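Mandelate racemase/muconate lactonizing enzyme (Roseovarius nubinhibens, PDB 2QDD) is of uncertain function but belongs to the mandelate racemase/muconate lactonizing branch of the enolase superfamily and binds magnesium, consistent with a metal-dependent enzyme of that family. Local coordinates at residues F30-L38 and W49-H57; C261-R270 and G288-V296. All blocks are in the same frame, centred on the assembly; numbering follows the deposited sequence.

Contact 1. Residues F30-L38 and W49-H57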
loop_
_atom_site.group_PDB
_atom_site.type_symbol
_atom_site.label_atom_id
_atom_site.label_comp_id
_atom_site.label_asym_id
_atom_site.label_seq_id
_atom_site.Cartn_x
_atom_site.Cartn_y
_atom_site.Cartn_z
ATOM N N PHE A 30 0.633 40.263 -23.467
ATOM C CA PHE A 30 -0.130 39.149 -24.026
ATOM C C PHE A 30 -1.440 39.604 -24.660
ATOM O O PHE A 30 -2.412 39.911 -23.971
ATOM C CB PHE A 30 -0.364 38.037 -22.998
ATOM C CG PHE A 30 -1.019 36.811 -23.579
ATOM C CD1 PHE A 30 -2.291 36.426 -23.171
ATOM C CD2 PHE A 30 -0.372 36.051 -24.550
ATOM C CE1 PHE A 30 -2.905 35.297 -23.705
ATOM C CE2 PHE A 30 -0.980 34.927 -25.095
ATOM C CZ PHE A 30 -2.248 34.548 -24.669
ATOM N N ASP A 31 -1.449 39.611 -25.988
ATOM C CA ASP A 31 -2.214 40.566 -26.776
ATOM C C ASP A 31 -3.245 39.832 -27.620
ATOM O O ASP A 31 -4.338 40.339 -27.873
ATOM C CB ASP A 31 -1.258 41.330 -27.700
ATOM C CG ASP A 31 -1.499 42.827 -27.692
ATOM O OD1 ASP A 31 -1.534 43.428 -26.595
ATOM O OD2 ASP A 31 -1.639 43.407 -28.789
ATOM N N ARG A 32 -2.878 38.632 -28.059
ATOM C CA ARG A 32 -3.564 37.962 -29.157
ATOM C C ARG A 32 -3.315 36.456 -29.161
ATOM O O ARG A 32 -2.372 35.964 -28.531
ATOM C CB ARG A 32 -3.157 38.571 -30.504
ATOM C CG ARG A 32 -1.649 38.628 -30.749
ATOM C CD ARG A 32 -1.231 39.923 -31.441
ATOM N NE ARG A 32 -2.267 40.435 -32.336
ATOM C CZ ARG A 32 -2.705 41.690 -32.342
ATOM N NH1 ARG A 32 -3.657 42.050 -33.195
ATOM N NH2 ARG A 32 -2.192 42.588 -31.508
ATOM N N LEU A 33 -4.164 35.736 -29.888
ATOM C CA LEU A 33 -4.045 34.291 -30.005
ATOM C C LEU A 33 -3.700 33.880 -31.429
ATOM O O LEU A 33 -4.197 34.463 -32.391
ATOM C CB LEU A 33 -5.335 33.603 -29.547
ATOM C CG LEU A 33 -5.745 33.696 -28.073
ATOM C CD1 LEU A 33 -6.988 32.868 -27.827
ATOM C CD2 LEU A 33 -4.634 33.262 -27.128
ATOM N N ASP A 34 -2.842 32.874 -31.544
ATOM C CA ASP A 34 -2.454 32.300 -32.826
ATOM C C ASP A 34 -3.328 31.067 -33.044
ATOM O O ASP A 34 -3.038 29.980 -32.528
ATOM C CB ASP A 34 -0.956 31.939 -32.787
ATOM C CG ASP A 34 -0.442 31.300 -34.076
ATOM O OD1 ASP A 34 0.776 31.424 -34.333
ATOM O OD2 ASP A 34 -1.208 30.653 -34.821
ATOM N N SER A 35 -4.399 31.252 -33.809
ATOM C CA SER A 35 -5.316 30.171 -34.127
ATOM C C SER A 35 -4.999 29.548 -35.476
ATOM O O SER A 35 -4.623 30.237 -36.418
ATOM C CB SER A 35 -6.758 30.671 -34.120
ATOM O OG SER A 35 -7.662 29.599 -34.289
ATOM N N THR A 36 -5.160 28.234 -35.550
ATOM C CA THR A 36 -5.074 27.507 -36.800
ATOM C C THR A 36 -6.455 26.948 -37.121
ATOM O O THR A 36 -7.041 26.232 -36.307
ATOM C CB THR A 36 -4.049 26.358 -36.687
ATOM O OG1 THR A 36 -2.769 26.897 -36.343
ATOM C CG2 THR A 36 -3.926 25.604 -37.994
ATOM N N TYR A 37 -6.975 27.304 -38.296
ATOM C CA TYR A 37 -8.093 26.584 -38.918
ATOM C C TYR A 37 -7.568 25.557 -39.911
ATOM O O TYR A 37 -6.650 25.833 -40.681
ATOM C CB TYR A 37 -9.026 27.547 -39.656
ATOM C CG TYR A 37 -10.112 28.194 -38.817
ATOM C CD1 TYR A 37 -11.334 28.542 -39.392
ATOM C CD2 TYR A 37 -9.919 28.473 -37.460
ATOM C CE1 TYR A 37 -12.336 29.148 -38.643
ATOM C CE2 TYR A 37 -10.917 29.075 -36.701
ATOM C CZ TYR A 37 -12.124 29.409 -37.299
ATOM O OH TYR A 37 -13.116 30.006 -36.555
ATOM N N LEU A 38 -8.165 24.373 -39.891
ATOM C CA LEU A 38 -7.832 23.332 -40.842
ATOM C C LEU A 38 -9.079 22.915 -41.615
ATOM O O LEU A 38 -10.133 22.687 -41.024
ATOM C CB LEU A 38 -7.205 22.139 -40.122
ATOM C CG LEU A 38 -6.957 20.858 -40.922
ATOM C CD1 LEU A 38 -5.776 20.977 -41.886
ATOM C CD2 LEU A 38 -6.751 19.719 -39.970
ATOM N N TRP A 49 -14.199 21.038 -40.973
ATOM C CA TRP A 49 -13.322 22.043 -40.381
ATOM C C TRP A 49 -12.933 21.727 -38.939
ATOM O O TRP A 49 -13.759 21.260 -38.151
ATOM C CB TRP A 49 -13.958 23.426 -40.460
ATOM C CG TRP A 49 -14.060 23.955 -41.861
ATOM C CD1 TRP A 49 -15.023 23.652 -42.785
ATOM C CD2 TRP A 49 -13.173 24.886 -42.496
ATOM N NE1 TRP A 49 -14.790 24.335 -43.953
ATOM C CE2 TRP A 49 -13.664 25.102 -43.803
ATOM C CE3 TRP A 49 -12.019 25.565 -42.085
ATOM C CZ2 TRP A 49 -13.038 25.971 -44.704
ATOM C CZ3 TRP A 49 -11.394 26.426 -42.984
ATOM C CH2 TRP A 49 -11.908 26.620 -44.278
ATOM N N GLY A 50 -11.664 21.976 -38.615
ATOM C CA GLY A 50 -11.181 21.950 -37.234
ATOM C C GLY A 50 -10.403 23.198 -36.849
ATOM O O GLY A 50 -9.854 23.883 -37.715
ATOM N N GLU A 51 -10.364 23.489 -35.547
ATOM C CA GLU A 51 -9.570 24.584 -34.998
ATOM C C GLU A 51 -8.624 24.115 -33.892
ATOM O O GLU A 51 -9.036 23.418 -32.965
ATOM C CB GLU A 51 -10.477 25.690 -34.451
ATOM C CG GLU A 51 -9.704 26.901 -33.908
ATOM C CD GLU A 51 -10.598 27.985 -33.349
ATOM O OE1 GLU A 51 -11.831 27.783 -33.303
ATOM O OE2 GLU A 51 -10.061 29.041 -32.949
ATOM N N GLY A 52 -7.361 24.512 -33.987
ATOM C CA GLY A 52 -6.452 24.435 -32.849
ATOM C C GLY A 52 -5.956 25.812 -32.453
ATOM O O GLY A 52 -5.242 26.471 -33.216
ATOM N N CYS A 53 -6.336 26.251 -31.262
ATOM C CA CYS A 53 -5.871 27.531 -30.753
ATOM C C CYS A 53 -5.373 27.459 -29.300
ATOM O O CYS A 53 -6.163 27.595 -28.364
ATOM C CB CYS A 53 -6.949 28.597 -30.925
ATOM S SG CYS A 53 -6.421 30.229 -30.418
ATOM N N PRO A 54 -4.056 27.232 -29.116
ATOM C CA PRO A 54 -3.405 27.264 -27.801
ATOM C C PRO A 54 -3.517 28.619 -27.115
ATOM O O PRO A 54 -3.515 29.652 -27.786
ATOM C CB PRO A 54 -1.938 26.961 -28.134
ATOM C CG PRO A 54 -1.988 26.219 -29.432
ATOM C CD PRO A 54 -3.094 26.889 -30.183
ATOM N N TRP A 55 -3.620 28.618 -25.789
ATOM C CA TRP A 55 -3.684 29.869 -25.029
ATOM C C TRP A 55 -2.299 30.503 -24.873
ATOM O O TRP A 55 -1.673 30.417 -23.813
ATOM C CB TRP A 55 -4.347 29.652 -23.668
ATOM C CG TRP A 55 -4.714 30.936 -22.981
ATOM C CD1 TRP A 55 -4.025 31.559 -21.975
ATOM C CD2 TRP A 55 -5.858 31.755 -23.250
ATOM N NE1 TRP A 55 -4.670 32.716 -21.602
ATOM C CE2 TRP A 55 -5.798 32.860 -22.369
ATOM C CE3 TRP A 55 -6.932 31.660 -24.150
ATOM C CZ2 TRP A 55 -6.768 33.867 -22.362
ATOM C CZ3 TRP A 55 -7.902 32.665 -24.141
ATOM C CH2 TRP A 55 -7.809 33.753 -23.251
ATOM N N GLY A 56 -1.823 31.138 -25.938
ATOM C CA GLY A 56 -0.406 31.472 -26.065
ATOM C C GLY A 56 0.470 30.236 -26.171
ATOM O O GLY A 56 0.001 29.158 -26.531
ATOM N N HIS A 57 1.750 30.398 -25.856
ATOM C CA HIS A 57 2.709 29.302 -25.942
ATOM C C HIS A 57 3.278 28.905 -24.575
ATOM O O HIS A 57 4.181 28.078 -24.506
ATOM C CB HIS A 57 3.835 29.637 -26.932
ATOM C CG HIS A 57 4.495 30.959 -26.686
ATOM N ND1 HIS A 57 5.428 31.151 -25.688
ATOM C CD2 HIS A 57 4.363 32.152 -27.312
ATOM C CE1 HIS A 57 5.834 32.409 -25.703
ATOM N NE2 HIS A 57 5.204 33.037 -26.679
HETATM O O HOH W 1 -2.691 27.523 -33.719
HETATM O O HOH W 2 -2.032 30.677 -29.843
#
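Ser35 and Glu51 meet because both side chains leave the backbone with the gamma atom anti to N: OG of Ser35 at chi1 -174°, CG of Glu51 at -178°, the latter chain fully extended. Ser35 OG donates to Glu51 OE2 at 2.8 Å, reaching the carboxylate from its anti side and somewhat out of its plane. Tyr37, on the same face as Glu51, brings CE2 to 3.5 Å from Glu51 CD, with OE2 at the edge of the phenol ring; Thr299 OG1 hydrogen-bonds to both Tyr37 OH and Glu51 OE1, and Ala302 N also bonds OE1. The backbones form an antiparallel ladder in which Thr36 pairs with Gly52 and Leu38 with Gly50, each through two hydrogen bonds. The ladder of direct bonds ends at Gly52, and beyond it waters bridge the backbones: one molecule donates to Asp34 O and Gly52 O and accepts from Thr36 OG1, while a second links Asp34 N to Pro54 O. Packing continues where the ladder stops. Leu33 CB lies 3.6 Å from Cys53 SG, and its CD2 methyl sits over one face of the Trp55 indole, the face that Phe30 CE1 also approaches, 3.8 Å from Trp55 NE1, which is hydrogen-bonded to Tyr21 OH. Phe30 CE2 rests 3.6 Å from Gly56 CA. This beta hairpin belongs to the N-terminal domain's antiparallel sheet: strand 29-42 lies between 47-52 and 5-22, helix 64-78 packs on Thr36 and Pro54, and helix 300-311 meets Tyr37 and Glu51.

Contact 2. Residues C261-R270 and G288-V296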
loop_
_atom_site.group_PDB
_atom_site.type_symbol
_atom_site.label_atom_id
_atom_site.label_comp_id
_atom_site.label_asym_id
_atom_site.label_seq_id
_atom_site.Cartn_x
_atom_site.Cartn_y
_atom_site.Cartn_z
ATOM N N CYS A 261 -8.671 13.590 -6.988
ATOM C CA CYS A 261 -9.665 14.562 -7.435
ATOM C C CYS A 261 -11.091 14.019 -7.381
ATOM O O CYS A 261 -11.304 12.811 -7.284
ATOM C CB CYS A 261 -9.326 15.090 -8.837
ATOM S SG CYS A 261 -9.383 13.889 -10.170
ATOM N N GLU A 262 -12.057 14.931 -7.436
ATOM C CA GLU A 262 -13.471 14.583 -7.553
ATOM C C GLU A 262 -14.046 15.100 -8.880
ATOM O O GLU A 262 -15.220 14.880 -9.207
ATOM C CB GLU A 262 -14.251 15.181 -6.378
ATOM C CG GLU A 262 -14.038 14.474 -5.042
ATOM C CD GLU A 262 -12.822 14.978 -4.277
ATOM O OE1 GLU A 262 -12.311 16.080 -4.577
ATOM O OE2 GLU A 262 -12.372 14.263 -3.365
ATOM N N GLY A 263 -13.206 15.804 -9.628
ATOM C CA GLY A 263 -13.586 16.349 -10.914
ATOM C C GLY A 263 -12.384 16.617 -11.786
ATOM O O GLY A 263 -11.275 16.844 -11.280
ATOM N N VAL A 264 -12.604 16.578 -13.099
ATOM C CA VAL A 264 -11.621 17.040 -14.085
ATOM C C VAL A 264 -12.231 18.028 -15.096
ATOM O O VAL A 264 -13.430 17.991 -15.359
ATOM C CB VAL A 264 -10.909 15.866 -14.842
ATOM C CG1 VAL A 264 -10.278 14.866 -13.863
ATOM C CG2 VAL A 264 -11.863 15.151 -15.808
ATOM N N LYS A 265 -11.398 18.917 -15.635
ATOM C CA LYS A 265 -11.696 19.611 -16.889
ATOM C C LYS A 265 -11.224 18.783 -18.066
ATOM O O LYS A 265 -10.133 18.211 -18.031
ATOM C CB LYS A 265 -11.005 20.974 -16.942
ATOM C CG LYS A 265 -11.563 21.996 -15.981
ATOM C CD LYS A 265 -11.199 23.395 -16.420
ATOM C CE LYS A 265 -12.138 24.415 -15.820
ATOM N NZ LYS A 265 -11.595 25.799 -15.906
ATOM N N ILE A 266 -12.049 18.713 -19.107
ATOM C CA ILE A 266 -11.641 18.089 -20.364
ATOM C C ILE A 266 -11.559 19.130 -21.479
ATOM O O ILE A 266 -12.521 19.863 -21.736
ATOM C CB ILE A 266 -12.576 16.932 -20.791
ATOM C CG1 ILE A 266 -12.877 16.014 -19.602
ATOM C CG2 ILE A 266 -11.948 16.131 -21.936
ATOM C CD1 ILE A 266 -14.096 15.183 -19.801
ATOM N N LYS A 267 -10.391 19.199 -22.115
ATOM C CA LYS A 267 -10.129 20.164 -23.171
ATOM C C LYS A 267 -9.479 19.455 -24.348
ATOM O O LYS A 267 -8.357 18.972 -24.218
ATOM C CB LYS A 267 -9.226 21.294 -22.661
ATOM C CG LYS A 267 -9.846 22.119 -21.549
ATOM C CD LYS A 267 -9.013 23.312 -21.214
ATOM C CE LYS A 267 -9.384 23.821 -19.842
ATOM N NZ LYS A 267 -8.516 24.968 -19.466
ATOM N N PRO A 268 -10.183 19.382 -25.495
ATOM C CA PRO A 268 -9.736 18.659 -26.692
ATOM C C PRO A 268 -8.312 18.996 -27.161
ATOM O O PRO A 268 -7.570 18.090 -27.537
ATOM C CB PRO A 268 -10.760 19.069 -27.754
ATOM C CG PRO A 268 -11.981 19.389 -26.988
ATOM C CD PRO A 268 -11.506 20.003 -25.703
ATOM N N ASN A 269 -7.936 20.276 -27.118
ATOM C CA ASN A 269 -6.582 20.689 -27.487
ATOM C C ASN A 269 -5.479 20.228 -26.529
ATOM O O ASN A 269 -4.324 20.116 -26.925
ATOM C CB ASN A 269 -6.499 22.200 -27.738
ATOM C CG ASN A 269 -5.369 22.577 -28.710
ATOM O OD1 ASN A 269 -4.311 23.046 -28.298
ATOM N ND2 ASN A 269 -5.596 22.359 -30.001
ATOM N N ARG A 270 -5.836 19.952 -25.277
ATOM C CA ARG A 270 -4.922 19.292 -24.341
ATOM C C ARG A 270 -4.825 17.773 -24.556
ATOM O O ARG A 270 -3.731 17.203 -24.490
ATOM C CB ARG A 270 -5.283 19.630 -22.890
ATOM C CG ARG A 270 -4.383 18.978 -21.842
ATOM C CD ARG A 270 -4.574 19.530 -20.420
ATOM N NE ARG A 270 -5.952 19.902 -20.073
ATOM C CZ ARG A 270 -6.932 19.055 -19.755
ATOM N NH1 ARG A 270 -6.732 17.746 -19.749
ATOM N NH2 ARG A 270 -8.131 19.528 -19.440
ATOM N N GLY A 288 -17.706 8.584 -11.484
ATOM C CA GLY A 288 -18.489 9.593 -10.782
ATOM C C GLY A 288 -17.808 10.940 -10.666
ATOM O O GLY A 288 -18.048 11.671 -9.710
ATOM N N TRP A 289 -16.956 11.267 -11.636
ATOM C CA TRP A 289 -16.363 12.598 -11.721
ATOM C C TRP A 289 -17.393 13.620 -12.184
ATOM O O TRP A 289 -18.315 13.294 -12.930
ATOM C CB TRP A 289 -15.170 12.602 -12.681
ATOM C CG TRP A 289 -13.889 12.057 -12.105
ATOM C CD1 TRP A 289 -13.614 11.806 -10.791
ATOM C CD2 TRP A 289 -12.700 11.712 -12.835
ATOM N NE1 TRP A 289 -12.335 11.319 -10.658
ATOM C CE2 TRP A 289 -11.750 11.256 -11.896
ATOM C CE3 TRP A 289 -12.348 11.745 -14.192
ATOM C CZ2 TRP A 289 -10.466 10.828 -12.270
ATOM C CZ3 TRP A 289 -11.072 11.317 -14.564
ATOM C CH2 TRP A 289 -10.149 10.871 -13.603
ATOM N N GLN A 290 -17.229 14.857 -11.736
ATOM C CA GLN A 290 -17.949 15.980 -12.323
ATOM C C GLN A 290 -16.994 16.801 -13.178
ATOM O O GLN A 290 -15.836 16.959 -12.824
ATOM C CB GLN A 290 -18.555 16.835 -11.222
ATOM C CG GLN A 290 -19.750 16.196 -10.546
ATOM C CD GLN A 290 -20.525 17.183 -9.714
ATOM O OE1 GLN A 290 -19.956 17.905 -8.895
ATOM N NE2 GLN A 290 -21.834 17.228 -9.919
ATOM N N MET A 291 -17.468 17.301 -14.317
ATOM C CA MET A 291 -16.572 17.665 -15.418
ATOM C C MET A 291 -16.934 18.998 -16.071
ATOM O O MET A 291 -18.091 19.223 -16.399
ATOM C CB MET A 291 -16.517 16.545 -16.468
ATOM C CG MET A 291 -15.867 15.244 -15.985
ATOM S SD MET A 291 -15.947 13.879 -17.157
ATOM C CE MET A 291 -17.574 13.204 -16.866
ATOM N N HIS A 292 -15.945 19.881 -16.238
ATOM C CA HIS A 292 -16.073 21.044 -17.129
ATOM C C HIS A 292 -15.558 20.646 -18.504
ATOM O O HIS A 292 -14.449 20.140 -18.627
ATOM C CB HIS A 292 -15.250 22.239 -16.637
ATOM C CG HIS A 292 -15.705 22.805 -15.331
ATOM N ND1 HIS A 292 -16.743 23.705 -15.226
ATOM C CD2 HIS A 292 -15.245 22.621 -14.072
ATOM C CE1 HIS A 292 -16.912 24.038 -13.960
ATOM N NE2 HIS A 292 -16.015 23.392 -13.239
ATOM N N ILE A 293 -16.367 20.855 -19.534
ATOM C CA ILE A 293 -15.968 20.502 -20.894
ATOM C C ILE A 293 -16.013 21.728 -21.806
ATOM O O ILE A 293 -17.079 22.280 -22.086
ATOM C CB ILE A 293 -16.786 19.314 -21.467
ATOM C CG1 ILE A 293 -16.653 18.079 -20.555
ATOM C CG2 ILE A 293 -16.346 19.010 -22.889
ATOM C CD1 ILE A 293 -17.386 16.835 -21.030
ATOM N N GLU A 294 -14.829 22.132 -22.253
ATOM C CA GLU A 294 -14.578 23.406 -22.924
ATOM C C GLU A 294 -13.303 23.224 -23.742
ATOM O O GLU A 294 -12.687 22.170 -23.674
ATOM C CB GLU A 294 -14.383 24.511 -21.887
ATOM C CG GLU A 294 -13.260 24.248 -20.883
ATOM C CD GLU A 294 -13.400 25.086 -19.632
ATOM O OE1 GLU A 294 -14.482 25.049 -19.004
ATOM O OE2 GLU A 294 -12.430 25.792 -19.278
ATOM N N ASP A 295 -12.895 24.220 -24.519
ATOM C CA ASP A 295 -11.548 24.165 -25.071
ATOM C C ASP A 295 -10.620 25.220 -24.484
ATOM O O ASP A 295 -11.038 26.045 -23.663
ATOM C CB ASP A 295 -11.538 24.134 -26.610
ATOM C CG ASP A 295 -10.363 23.313 -27.182
ATOM O OD1 ASP A 295 -10.288 23.123 -28.416
ATOM O OD2 ASP A 295 -9.500 22.865 -26.394
ATOM N N VAL A 296 -9.357 25.164 -24.898
ATOM C CA VAL A 296 -8.253 25.916 -24.303
ATOM C C VAL A 296 -8.359 27.393 -24.691
ATOM O O VAL A 296 -8.032 28.280 -23.901
ATOM C CB VAL A 296 -6.890 25.318 -24.765
ATOM C CG1 VAL A 296 -5.717 26.126 -24.252
ATOM C CG2 VAL A 296 -6.765 23.876 -24.306
HETATM O O HOH W 3 -10.226 10.470 -8.281
HETATM O O HOH W 4 -17.571 13.870 -8.075
HETATM O O HOH W 5 -14.709 26.488 -16.700
HETATM O O HOH W 6 -10.514 26.605 -21.074
HETATM O O HOH W 7 -8.572 22.005 -30.570
#
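Asp295 OD2 takes the backbone N-H of Asn269 at 3.1 Å, on the syn side of the carboxylate, and a weak bond from Val296 N, tying the loop after strand 290-293 to helix 268-271. Behind it, the parallel barrel strands 263-266 and 290-293 have their shortest backbone link in Ile266 N to His292 O, 2.8 Å. One side of the ladder is apolar. Ile266 CD1 touches Met291 SD at 3.5 Å and lies beside Ile293 CD1, while Val264 CG1 stands over the six-membered ring of Trp289, 3.8 Å from its centroid, in a CH-pi contact. Cys261 SG lies obliquely on the same side, nearest CE2 and CZ2. Cutting Trp289 back to an alanine would probably leave Val264 and Cys261 facing a gap and the water between Cys261 O and NE1 short of one partner. On the other side, Lys265 NZ makes a weak salt bridge with Glu294 OE2 at 3.5 Å, and a water joins Lys267 NZ to the same oxygen. Lys265 NZ also reaches Glu220, and Lys267 NZ reaches Asp243 and Tyr59 OH. Glu220 and Asp243 bind magnesium in this protein, though none is bound to this chain, and the network probably helps to position these carboxylates.

In the fold
Both contacts are largely buried, but contact 2 lies nearer the centre of the chain, whereas the Phe30 and Trp55 end of contact 1 is partly exposed. They hold different elements: contact 1 closes an antiparallel hairpin in the N-terminal domain, contact 2 pairs parallel strands of the C-terminal barrel, linked through helix 274-287. Correspondingly, contact 1 relies on aromatic packing and a serine-carboxylate bond, while contact 2 gathers lysines and acids beside the magnesium ligands. The domains meet where Trp55 CE3 packs 3.6 Å from Val296 O and Gly52 CA equally close to Asn269 ND2, bringing the end of strand 47-52 and the loop that follows it against the C-terminal ends of the barrel strands.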